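Local coordinates for major Capsid Protein VP1 (Chimpanzee polyomavirus Bob, PDB 6Y9I), which forms the pentameric building blocks of the polyomavirus outer capsid and probably recognises glycan receptors on host cells, at residues L24-R29 against V255-I260; C94-V99 against L277-K282. One frame throughout, in Å; residues are numbered along the deposited sequence.

Contact 1 (L24-R29 against V255-I260). With MG (magnesium ion), chain F.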
ATOM      1  N   LEU A  24       2.198 -25.598 -17.866  1.00 25.84           N
ATOM      2  CA  LEU A  24       3.665 -25.652 -17.996  1.00 28.18           C
ATOM      3  C   LEU A  24       4.316 -24.729 -16.971  1.00 27.57           C
ATOM      4  O   LEU A  24       3.619 -23.893 -16.345  1.00 23.53           O
ATOM      5  CB  LEU A  24       4.103 -25.300 -19.412  1.00 32.41           C
ATOM      6  CG  LEU A  24       3.966 -23.841 -19.834  1.00 35.79           C
ATOM      7  CD1 LEU A  24       4.996 -23.535 -20.900  1.00 39.34           C
ATOM      8  CD2 LEU A  24       2.564 -23.546 -20.332  1.00 35.37           C
ATOM      9  N   TYR A  25       5.602 -24.964 -16.772  1.00 25.19           N
ATOM     10  CA  TYR A  25       6.500 -24.144 -15.934  1.00 25.47           C
ATOM     11  C   TYR A  25       7.459 -23.443 -16.865  1.00 26.65           C
ATOM     12  O   TYR A  25       7.878 -24.090 -17.864  1.00 24.14           O
ATOM     13  CB  TYR A  25       7.293 -25.004 -14.960  1.00 28.14           C
ATOM     14  CG  TYR A  25       6.621 -25.188 -13.634  1.00 29.92           C
ATOM     15  CD1 TYR A  25       6.475 -24.117 -12.771  1.00 33.20           C
ATOM     16  CD2 TYR A  25       6.149 -26.426 -13.236  1.00 34.16           C
ATOM     17  CE1 TYR A  25       5.882 -24.273 -11.534  1.00 31.42           C
ATOM     18  CE2 TYR A  25       5.540 -26.597 -12.004  1.00 33.85           C
ATOM     19  CZ  TYR A  25       5.419 -25.516 -11.147  1.00 35.05           C
ATOM     20  OH  TYR A  25       4.840 -25.656  -9.920  1.00 34.35           O
ATOM     21  N   LEU A  26       7.754 -22.177 -16.581  1.00 25.12           N
ATOM     22  CA  LEU A  26       8.964 -21.506 -17.116  1.00 23.89           C
ATOM     23  C   LEU A  26       9.946 -21.348 -15.962  1.00 26.41           C
ATOM     24  O   LEU A  26       9.601 -20.715 -14.929  1.00 23.38           O
ATOM     25  CB  LEU A  26       8.612 -20.169 -17.763  1.00 25.00           C
ATOM     26  CG  LEU A  26       7.729 -20.264 -19.008  1.00 25.32           C
ATOM     27  CD1 LEU A  26       7.345 -18.879 -19.510  1.00 24.75           C
ATOM     28  CD2 LEU A  26       8.423 -21.051 -20.112  1.00 26.39           C
ATOM     29  N   GLU A  27      11.117 -21.942 -16.134  1.00 26.18           N
ATOM     30  CA  GLU A  27      12.219 -21.834 -15.158  1.00 28.08           C
ATOM     31  C   GLU A  27      12.842 -20.454 -15.341  1.00 26.48           C
ATOM     32  O   GLU A  27      12.835 -19.912 -16.449  1.00 26.24           O
ATOM     33  CB  GLU A  27      13.175 -23.003 -15.341  1.00 28.54           C
ATOM     34  CG  GLU A  27      12.579 -24.306 -14.831  1.00 32.23           C
ATOM     35  CD  GLU A  27      13.559 -25.395 -14.449  1.00 35.14           C
ATOM     36  OE1 GLU A  27      13.480 -26.466 -15.066  1.00 39.90           O
ATOM     37  OE2 GLU A  27      14.346 -25.206 -13.491  1.00 33.93           O
ATOM     38  N   PRO A  28      13.399 -19.860 -14.259  1.00 25.23           N
ATOM     39  CA  PRO A  28      13.944 -18.504 -14.330  1.00 24.09           C
ATOM     40  C   PRO A  28      15.223 -18.478 -15.179  1.00 23.62           C
ATOM     41  O   PRO A  28      15.973 -19.461 -15.142  1.00 21.56           O
ATOM     42  CB  PRO A  28      14.238 -18.150 -12.880  1.00 24.50           C
ATOM     43  CG  PRO A  28      14.478 -19.484 -12.222  1.00 27.23           C
ATOM     44  CD  PRO A  28      13.560 -20.465 -12.933  1.00 25.21           C
ATOM     45  N   ARG A  29      15.399 -17.401 -15.948  1.00 22.20           N
ATOM     46  CA  ARG A  29      16.616 -17.129 -16.760  1.00 21.66           C
ATOM     47  C   ARG A  29      17.284 -15.852 -16.255  1.00 20.84           C
ATOM     48  O   ARG A  29      17.187 -14.782 -16.925  1.00 23.05           O
ATOM     49  CB  ARG A  29      16.228 -17.141 -18.244  1.00 23.76           C
ATOM     50  CG  ARG A  29      15.570 -18.441 -18.670  1.00 24.60           C
ATOM     51  CD  ARG A  29      16.549 -19.577 -18.750  1.00 27.00           C
ATOM     52  NE  ARG A  29      15.938 -20.849 -19.106  1.00 28.05           N
ATOM     53  CZ  ARG A  29      15.793 -21.890 -18.287  1.00 28.63           C
ATOM     54  NH1 ARG A  29      16.116 -21.815 -17.010  1.00 29.98           N
ATOM     55  NH2 ARG A  29      15.263 -23.006 -18.734  1.00 31.47           N
ATOM     56  N   VAL A 255       3.701 -18.560 -24.045  1.00 22.29           N
ATOM     57  CA  VAL A 255       3.738 -18.024 -22.653  1.00 21.16           C
ATOM     58  C   VAL A 255       5.115 -17.406 -22.438  1.00 20.83           C
ATOM     59  O   VAL A 255       6.118 -17.880 -23.036  1.00 22.43           O
ATOM     60  CB  VAL A 255       3.367 -19.071 -21.582  1.00 23.97           C
ATOM     61  CG1 VAL A 255       1.956 -19.603 -21.804  1.00 27.76           C
ATOM     62  CG2 VAL A 255       4.332 -20.242 -21.549  1.00 27.36           C
ATOM     63  N   SER A 256       5.129 -16.303 -21.707  1.00 21.70           N
ATOM     64  CA  SER A 256       6.339 -15.485 -21.457  1.00 20.37           C
ATOM     65  C   SER A 256       6.312 -15.096 -19.995  1.00 19.23           C
ATOM     66  O   SER A 256       5.187 -14.960 -19.430  1.00 19.72           O
ATOM     67  CB  SER A 256       6.407 -14.271 -22.358  1.00 20.93           C
ATOM     68  OG  SER A 256       6.110 -14.606 -23.690  1.00 27.76           O
ATOM     69  N   ALA A 257       7.486 -14.997 -19.385  1.00 21.90           N
ATOM     70  CA  ALA A 257       7.604 -14.611 -17.965  1.00 22.95           C
ATOM     71  C   ALA A 257       8.955 -13.958 -17.686  1.00 22.33           C
ATOM     72  O   ALA A 257       9.952 -14.190 -18.396  1.00 20.56           O
ATOM     73  CB  ALA A 257       7.377 -15.804 -17.071  1.00 23.21           C
ATOM     74  N   ALA A 258       8.962 -13.155 -16.635  1.00 22.35           N
ATOM     75  CA  ALA A 258      10.165 -12.645 -15.943  1.00 24.18           C
ATOM     76  C   ALA A 258       9.807 -12.494 -14.469  1.00 22.73           C
ATOM     77  O   ALA A 258       8.810 -11.856 -14.213  1.00 23.82           O
ATOM     78  CB  ALA A 258      10.598 -11.345 -16.543  1.00 24.73           C
ATOM     79  N   ASP A 259      10.540 -13.134 -13.567  1.00 21.56           N
ATOM     80  CA  ASP A 259      10.253 -13.010 -12.125  1.00 22.62           C
ATOM     81  C   ASP A 259      11.550 -12.828 -11.368  1.00 21.75           C
ATOM     82  O   ASP A 259      11.999 -13.809 -10.789  1.00 24.49           O
ATOM     83  CB  ASP A 259       9.482 -14.218 -11.624  1.00 22.03           C
ATOM     84  CG  ASP A 259       8.074 -14.205 -12.173  1.00 24.44           C
ATOM     85  OD1 ASP A 259       7.296 -13.338 -11.718  1.00 23.54           O
ATOM     86  OD2 ASP A 259       7.790 -15.025 -13.100  1.00 21.92           O
ATOM     87  N   ILE A 260      12.072 -11.600 -11.348  1.00 20.93           N
ATOM     88  CA  ILE A 260      13.177 -11.216 -10.432  1.00 20.16           C
ATOM     89  C   ILE A 260      12.563 -10.966  -9.042  1.00 19.99           C
ATOM     90  O   ILE A 260      11.721 -10.059  -8.919  1.00 19.27           O
ATOM     91  CB  ILE A 260      13.924  -9.983 -10.952  1.00 19.88           C
ATOM     92  CG1 ILE A 260      14.515 -10.238 -12.345  1.00 20.73           C
ATOM     93  CG2 ILE A 260      14.982  -9.573  -9.935  1.00 20.57           C
ATOM     94  CD1 ILE A 260      15.171  -9.015 -12.915  1.00 22.80           C
TER
HETATM   95 MG    MG F 401      13.914 -28.657 -14.000  1.00 39.92          MG
HETATM   96  O   HOH W   1      15.685 -27.424 -12.728  1.00 24.10           O
HETATM   97  O   HOH W   2      14.741 -30.559 -13.106  1.00 40.64           O
HETATM   98  O   HOH W   3      12.524 -29.329 -15.450  1.00 47.17           O
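The apolar part of this contact is made by L24 and L26 meeting V255 and A257 in the core of the VP1 jelly roll, where strand 8-26 of one sheet faces strand 252-265 of the other. The segment axes pass 8.3 Å apart at 41°, and no hydrogen bond joins them. L24 and V255 reach tip to tip, with L24 CD1 only 3.4 Å from V255 CG2, tighter than a usual carbon contact. In both residues the touching branch starts from the position flanked by backbone N and carbonyl carbon (chi1 72° for L24). L26 slants across V255 and uses CD1 alone: this methyl lies 3.9 Å from V255 CG2 and as far from A257 CB. F281 and A70 add to the same apolar layer.

The magnesium ligand and charges of 24-29 lie in the loop after the strand. E27 OE1 binds the magnesium ion at 2.5 Å, together with three waters and the backbone oxygen of L183 of a neighbouring subunit. E27 OE2 takes a 2.7 Å hydrogen bond from water 1, itself a magnesium ligand, and a further one links it to Y43. R29 NH1 bonds to P28 O, approaching above the carbonyl plane, while R29 NE forms a salt bridge with D194.

Attraction between these two segments is therefore methyl packing, and the metal ties E27 to the next subunit.

Contact 2 (C94-V99 against L277-K282)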
ATOM      1  N   CYS A  94      -6.307 -17.763 -17.474  1.00 27.86           N
ATOM      2  CA  CYS A  94      -5.172 -18.565 -16.979  1.00 28.27           C
ATOM      3  C   CYS A  94      -5.053 -18.458 -15.466  1.00 28.94           C
ATOM      4  O   CYS A  94      -5.450 -17.434 -14.900  1.00 27.61           O
ATOM      5  CB  CYS A  94      -3.895 -18.147 -17.683  1.00 30.19           C
ATOM      6  SG  CYS A  94      -3.382 -16.467 -17.290  1.00 36.24           S
ATOM      7  N   LYS A  95      -4.484 -19.492 -14.855  1.00 25.35           N
ATOM      8  CA  LYS A  95      -3.972 -19.408 -13.482  1.00 26.70           C
ATOM      9  C   LYS A  95      -2.462 -19.358 -13.614  1.00 25.38           C
ATOM     10  O   LYS A  95      -1.896 -20.126 -14.390  1.00 25.78           O
ATOM     11  CB  LYS A  95      -4.482 -20.572 -12.645  1.00 28.28           C
ATOM     12  CG  LYS A  95      -5.965 -20.495 -12.359  1.00 33.74           C
ATOM     13  CD  LYS A  95      -6.361 -21.374 -11.210  1.00 37.02           C
ATOM     14  CE  LYS A  95      -7.838 -21.316 -10.922  1.00 40.27           C
ATOM     15  NZ  LYS A  95      -8.185 -22.372  -9.938  1.00 42.68           N
ATOM     16  N   THR A  96      -1.840 -18.412 -12.945  1.00 21.28           N
ATOM     17  CA  THR A  96      -0.370 -18.329 -12.953  1.00 22.21           C
ATOM     18  C   THR A  96       0.094 -18.170 -11.510  1.00 22.39           C
ATOM     19  O   THR A  96      -0.616 -17.549 -10.695  1.00 20.66           O
ATOM     20  CB  THR A  96       0.117 -17.269 -13.950  1.00 22.51           C
ATOM     21  OG1 THR A  96       1.530 -17.405 -14.011  1.00 23.29           O
ATOM     22  CG2 THR A  96      -0.247 -15.855 -13.554  1.00 23.51           C
ATOM     23  N   GLU A  97       1.247 -18.726 -11.206  1.00 19.93           N
ATOM     24  CA  GLU A  97       1.761 -18.732  -9.834  1.00 22.45           C
ATOM     25  C   GLU A  97       3.279 -18.669  -9.873  1.00 21.18           C
ATOM     26  O   GLU A  97       3.883 -19.413 -10.667  1.00 19.70           O
ATOM     27  CB  GLU A  97       1.319 -20.016  -9.150  1.00 25.60           C
ATOM     28  CG  GLU A  97       1.837 -20.122  -7.756  1.00 29.60           C
ATOM     29  CD  GLU A  97       0.773 -19.799  -6.743  1.00 36.66           C
ATOM     30  OE1 GLU A  97       0.102 -18.748  -6.921  1.00 41.31           O
ATOM     31  OE2 GLU A  97       0.606 -20.625  -5.810  1.00 40.28           O
ATOM     32  N   ILE A  98       3.869 -17.815  -9.039  1.00 21.55           N
ATOM     33  CA  ILE A  98       5.322 -17.879  -8.732  1.00 21.67           C
ATOM     34  C   ILE A  98       5.538 -18.987  -7.708  1.00 21.14           C
ATOM     35  O   ILE A  98       4.997 -18.901  -6.573  1.00 21.36           O
ATOM     36  CB  ILE A  98       5.818 -16.525  -8.215  1.00 22.58           C
ATOM     37  CG1 ILE A  98       5.530 -15.415  -9.215  1.00 23.90           C
ATOM     38  CG2 ILE A  98       7.286 -16.571  -7.823  1.00 22.90           C
ATOM     39  CD1 ILE A  98       5.513 -14.047  -8.585  1.00 25.84           C
ATOM     40  N   VAL A  99       6.352 -19.970  -8.041  1.00 20.79           N
ATOM     41  CA  VAL A  99       6.538 -21.159  -7.159  1.00 22.31           C
ATOM     42  C   VAL A  99       7.842 -21.045  -6.381  1.00 21.07           C
ATOM     43  O   VAL A  99       8.863 -20.645  -6.980  1.00 24.34           O
ATOM     44  CB  VAL A  99       6.481 -22.480  -7.953  1.00 26.05           C
ATOM     45  CG1 VAL A  99       6.741 -23.662  -7.047  1.00 27.36           C
ATOM     46  CG2 VAL A  99       5.118 -22.640  -8.597  1.00 28.21           C
ATOM     47  N   LEU A 277      12.490 -16.877  -9.588  1.00 19.87           N
ATOM     48  CA  LEU A 277      11.736 -18.106  -9.258  1.00 20.73           C
ATOM     49  C   LEU A 277      10.991 -18.583 -10.496  1.00 21.96           C
ATOM     50  O   LEU A 277      10.666 -17.810 -11.394  1.00 21.40           O
ATOM     51  CB  LEU A 277      10.785 -17.843  -8.088  1.00 22.22           C
ATOM     52  CG  LEU A 277      11.474 -17.591  -6.752  1.00 22.39           C
ATOM     53  CD1 LEU A 277      10.489 -17.188  -5.661  1.00 23.80           C
ATOM     54  CD2 LEU A 277      12.267 -18.809  -6.331  1.00 23.10           C
ATOM     55  N   PRO A 278      10.720 -19.901 -10.569  1.00 23.21           N
ATOM     56  CA  PRO A 278       9.908 -20.460 -11.646  1.00 22.59           C
ATOM     57  C   PRO A 278       8.449 -19.996 -11.554  1.00 22.38           C
ATOM     58  O   PRO A 278       7.938 -19.745 -10.438  1.00 20.86           O
ATOM     59  CB  PRO A 278       9.997 -21.976 -11.438  1.00 22.13           C
ATOM     60  CG  PRO A 278      10.477 -22.184 -10.018  1.00 25.28           C
ATOM     61  CD  PRO A 278      11.156 -20.906  -9.588  1.00 23.36           C
ATOM     62  N   ARG A 279       7.812 -19.910 -12.716  1.00 22.65           N
ATOM     63  CA  ARG A 279       6.405 -19.500 -12.882  1.00 20.98           C
ATOM     64  C   ARG A 279       5.617 -20.660 -13.521  1.00 21.55           C
ATOM     65  O   ARG A 279       6.005 -21.224 -14.575  1.00 21.09           O
ATOM     66  CB  ARG A 279       6.268 -18.212 -13.701  1.00 21.56           C
ATOM     67  CG  ARG A 279       4.814 -17.797 -13.895  1.00 20.75           C
ATOM     68  CD  ARG A 279       4.644 -16.445 -14.555  1.00 20.61           C
ATOM     69  NE  ARG A 279       4.982 -15.328 -13.664  1.00 19.80           N
ATOM     70  CZ  ARG A 279       4.172 -14.814 -12.759  1.00 20.86           C
ATOM     71  NH1 ARG A 279       2.949 -15.298 -12.597  1.00 20.77           N
ATOM     72  NH2 ARG A 279       4.571 -13.782 -12.037  1.00 21.90           N
ATOM     73  N   TYR A 280       4.521 -21.022 -12.882  1.00 22.11           N
ATOM     74  CA  TYR A 280       3.543 -21.985 -13.419  1.00 21.11           C
ATOM     75  C   TYR A 280       2.465 -21.247 -14.214  1.00 22.38           C
ATOM     76  O   TYR A 280       1.995 -20.172 -13.778  1.00 18.85           O
ATOM     77  CB  TYR A 280       2.908 -22.736 -12.260  1.00 21.48           C
ATOM     78  CG  TYR A 280       1.768 -23.614 -12.669  1.00 22.06           C
ATOM     79  CD1 TYR A 280       1.988 -24.894 -13.158  1.00 21.44           C
ATOM     80  CD2 TYR A 280       0.475 -23.169 -12.510  1.00 22.86           C
ATOM     81  CE1 TYR A 280       0.921 -25.689 -13.534  1.00 22.74           C
ATOM     82  CE2 TYR A 280      -0.600 -23.962 -12.856  1.00 25.86           C
ATOM     83  CZ  TYR A 280      -0.366 -25.233 -13.337  1.00 23.62           C
ATOM     84  OH  TYR A 280      -1.453 -25.962 -13.661  1.00 28.35           O
ATOM     85  N   PHE A 281       1.948 -21.907 -15.246  1.00 20.96           N
ATOM     86  CA  PHE A 281       0.805 -21.432 -16.058  1.00 21.41           C
ATOM     87  C   PHE A 281      -0.181 -22.581 -16.263  1.00 22.75           C
ATOM     88  O   PHE A 281       0.243 -23.705 -16.627  1.00 24.27           O
ATOM     89  CB  PHE A 281       1.254 -21.021 -17.460  1.00 21.71           C
ATOM     90  CG  PHE A 281       2.146 -19.815 -17.550  1.00 22.13           C
ATOM     91  CD1 PHE A 281       3.499 -19.917 -17.265  1.00 21.28           C
ATOM     92  CD2 PHE A 281       1.647 -18.596 -17.997  1.00 22.53           C
ATOM     93  CE1 PHE A 281       4.324 -18.816 -17.388  1.00 19.84           C
ATOM     94  CE2 PHE A 281       2.486 -17.496 -18.134  1.00 21.46           C
ATOM     95  CZ  PHE A 281       3.813 -17.616 -17.821  1.00 20.02           C
ATOM     96  N   LYS A 282      -1.456 -22.308 -16.051  1.00 23.95           N
ATOM     97  CA  LYS A 282      -2.554 -23.168 -16.543  1.00 24.17           C
ATOM     98  C   LYS A 282      -3.455 -22.274 -17.375  1.00 25.62           C
ATOM     99  O   LYS A 282      -4.010 -21.304 -16.818  1.00 26.00           O
ATOM    100  CB  LYS A 282      -3.315 -23.816 -15.392  1.00 25.47           C
ATOM    101  CG  LYS A 282      -4.442 -24.752 -15.805  1.00 30.84           C
ATOM    102  CD  LYS A 282      -5.415 -25.078 -14.676  1.00 36.68           C
ATOM    103  CE  LYS A 282      -4.778 -25.225 -13.307  1.00 42.47           C
ATOM    104  NZ  LYS A 282      -5.696 -25.867 -12.335  1.00 45.73           N
TER
HETATM  105  O   HOH W   4      -6.597 -25.329 -10.065  1.00 49.43           O
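An antiparallel strand pairing joins 94-99 to 277-282 inside one sheet of the VP1 jelly roll, the sheet in which strand 272-291 lies between strands 8-26 and 87-98. K95 with K282 and E97 with Y280 are hydrogen-bonded pairs; T96 with F281 and I98 with R279 are non-hydrogen-bonded ones. Beyond the last pair, V99 N still donates to P278 O at 2.9 Å.

T96 is the polar centre. Its OG1, anti to the backbone nitrogen (chi1 -172°), accepts from R279 NH1 at 2.9 Å, almost exactly in the guanidinium plane, and donates to Y280 O at 2.8 Å. Y280 O also receives E97 N at 3.0 Å, the two donors arriving from opposite faces of its carbonyl plane. The same hydroxyl oxygen sits 4.1 Å above the centre of the F281 ring. I98 lays CG1 over one face of the R279 guanidinium, 3.4 Å from NH2, so the group is held at both edge and face; D259 salt-bridges its NH2. I98 CG2 packs on L277 CB at 3.7 Å.

On the sheet face of K95, E97, Y280 and K282, water 4 links K282 NZ to K95 NZ, the latter bond weak, and K95 also donates to N232. E97 bonds Y214 of a neighbouring subunit, and Y280 bonds E23.

Strand 131-138 covers the T96 and R279 face through F135, strand 252-265 packs on I98 and F281, and Y25 of strand 8-26 meets Y280 edge-to-face.

Contact 1 spans the two sheets of the sandwich and contact 2 lies within one of them; their centres are about 8 Å apart. Strand 8-26 borders strand 272-291, and L24 O probably accepts a hydrogen bond from F281 N at 2.8 Å. From the facing sheet, the salt bridge of D259 OD1 to R279 NH2, 2.8 Å long, connects the two contacts directly, and S256 O comes within 3.4 Å of F281 CZ. Both contacts also reach the neighbouring subunit: Y25, E97 and V99 pack on its P206. Magnesium marks both regions: the ion bound by E27 joins two subunits, and a second lies about 4 Å from the side chain of Y280.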